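Local coordinates for glycoside hydrolase family 16 protein (Akkermansia muciniphila, PDB 6T2N) that probably acts as an endo-beta-galactosidase of the O-glycanase type, cutting within mucin O-glycan chains to begin their breakdown in the human gut, at residues A209-T214 with N251-A256. Sequence-based numbering, arbitrary orientation.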
loop_
_atom_site.group_PDB
_atom_site.type_symbol
_atom_site.label_atom_id
_atom_site.label_comp_id
_atom_site.label_asym_id
_atom_site.label_seq_id
_atom_site.Cartn_x
_atom_site.Cartn_y
_atom_site.Cartn_z
ATOM N N ALA A 209 15.896 -7.686 2.337
ATOM C CA ALA A 209 16.032 -8.925 1.541
ATOM C C ALA A 209 14.687 -9.103 0.876
ATOM O O ALA A 209 13.891 -9.900 1.353
ATOM C CB ALA A 209 16.401 -10.130 2.386
ATOM N N SER A 210 14.414 -8.291 -0.122
ATOM C CA SER A 210 13.073 -8.232 -0.737
ATOM C C SER A 210 12.967 -9.381 -1.738
ATOM O O SER A 210 13.998 -9.899 -2.185
ATOM C CB SER A 210 12.825 -6.885 -1.352
ATOM O OG SER A 210 13.520 -6.793 -2.587
ATOM N N ARG A 211 11.748 -9.810 -2.000
ATOM C CA ARG A 211 11.379 -10.789 -3.046
ATOM C C ARG A 211 10.201 -10.185 -3.794
ATOM O O ARG A 211 9.288 -9.700 -3.103
ATOM C CB ARG A 211 11.006 -12.102 -2.367
ATOM C CG ARG A 211 11.741 -12.344 -1.053
ATOM C CD ARG A 211 11.631 -13.804 -0.666
ATOM N NE ARG A 211 12.108 -14.041 0.685
ATOM C CZ ARG A 211 11.953 -15.186 1.358
ATOM N NH1 ARG A 211 11.362 -16.215 0.778
ATOM N NH2 ARG A 211 12.404 -15.313 2.599
ATOM N N GLY A 212 10.257 -10.100 -5.119
ATOM C CA GLY A 212 9.167 -9.474 -5.885
ATOM C C GLY A 212 9.034 -10.103 -7.242
ATOM O O GLY A 212 9.999 -10.596 -7.748
ATOM N N GLY A 213 7.845 -10.107 -7.806
ATOM C CA GLY A 213 7.629 -10.490 -9.209
ATOM C C GLY A 213 6.962 -9.358 -9.948
ATOM O O GLY A 213 6.813 -8.295 -9.355
ATOM N N THR A 214 6.616 -9.600 -11.199
ATOM C CA THR A 214 6.091 -8.623 -12.169
ATOM C C THR A 214 5.083 -9.349 -13.062
ATOM O O THR A 214 5.340 -10.500 -13.415
ATOM C CB THR A 214 7.237 -8.022 -12.998
ATOM O OG1 THR A 214 7.397 -8.648 -14.281
ATOM C CG2 THR A 214 8.555 -8.112 -12.279
ATOM N N ASN A 251 7.295 -20.377 5.754
ATOM C CA ASN A 251 8.248 -21.316 6.463
ATOM C C ASN A 251 9.758 -21.000 6.152
ATOM O O ASN A 251 10.618 -21.258 6.880
ATOM C CB ASN A 251 8.003 -22.876 6.269
ATOM C CG ASN A 251 6.464 -23.118 6.889
ATOM O OD1 ASN A 251 5.458 -23.311 6.203
ATOM N ND2 ASN A 251 6.244 -23.133 8.134
ATOM N N THR A 252 9.931 -20.025 5.153
ATOM C CA THR A 252 11.244 -19.440 4.723
ATOM C C THR A 252 11.463 -17.991 5.241
ATOM O O THR A 252 12.628 -17.512 5.219
ATOM C CB THR A 252 11.386 -19.453 3.199
ATOM O OG1 THR A 252 10.512 -18.394 2.802
ATOM C CG2 THR A 252 11.049 -20.784 2.553
ATOM N N THR A 253 10.430 -17.321 5.754
ATOM C CA THR A 253 10.593 -15.978 6.380
ATOM C C THR A 253 10.624 -16.097 7.913
ATOM O O THR A 253 10.210 -15.125 8.569
ATOM C CB THR A 253 9.494 -15.009 5.933
ATOM O OG1 THR A 253 8.211 -15.274 6.518
ATOM C CG2 THR A 253 9.321 -15.058 4.434
ATOM N N ASN A 254 11.139 -17.197 8.469
ATOM C CA ASN A 254 11.405 -17.308 9.926
ATOM C C ASN A 254 12.658 -16.411 10.187
ATOM O O ASN A 254 13.756 -16.547 9.353
ATOM C CB ASN A 254 11.561 -18.800 10.363
ATOM C CG ASN A 254 10.244 -19.503 10.823
ATOM O OD1 ASN A 254 9.439 -18.732 11.453
ATOM N ND2 ASN A 254 9.785 -20.488 10.351
ATOM N N TYR A 255 12.648 -15.697 11.319
ATOM C CA TYR A 255 13.836 -14.888 11.717
ATOM C C TYR A 255 14.619 -15.718 12.717
ATOM O O TYR A 255 13.934 -16.415 13.448
ATOM C CB TYR A 255 13.465 -13.545 12.369
ATOM C CG TYR A 255 13.025 -12.424 11.454
ATOM C CD1 TYR A 255 13.508 -12.297 10.161
ATOM C CD2 TYR A 255 12.167 -11.446 11.924
ATOM C CE1 TYR A 255 13.129 -11.246 9.352
ATOM C CE2 TYR A 255 11.738 -10.408 11.113
ATOM C CZ TYR A 255 12.239 -10.301 9.830
ATOM O OH TYR A 255 11.855 -9.287 9.034
ATOM N N ALA A 256 15.938 -15.502 12.801
ATOM C CA ALA A 256 16.945 -16.246 13.603
ATOM C C ALA A 256 16.631 -16.173 15.091
ATOM O O ALA A 256 16.017 -15.125 15.513
ATOM C CB ALA A 256 18.327 -15.696 13.348
#
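Thr-252 OG1 has two hydrogen-bond partners: Arg-211 NH1 donates to it across the contact at 3.1 Å, with an N-H...O angle of 157°, and it is also hydrogen-bonded to the backbone carbonyl of Asp-249. The hydroxyl lies only 14° out of the guanidinium plane, so the arginine meets it with its edge. At the same edge, NH2 of Arg-211 makes a weak, longer bond of 3.4 Å to Thr-252 O, and the guanidinium thus straddles side chain and backbone of one residue. The arm that gets it there is extended from CG to NE. Thr-253 adds a van der Waals contact: its CG2 methyl sits over one guanidinium face, 3.6 Å from Arg-211 NH2, while its OG1 is hydrogen-bonded to Asn-261 ND2. One sound and one weak bond at the edge, with a methyl over a face, limit how the planar group can turn. Arg-211 stands at the start of strand 211-216, which pairs antiparallel with strand 192-198 in one sheet of the GH16 beta-sandwich. Its side chain runs past Lys-246 and Ile-248 of strand 243-249, in the other sheet, to reach the loop leading to strand 267-275.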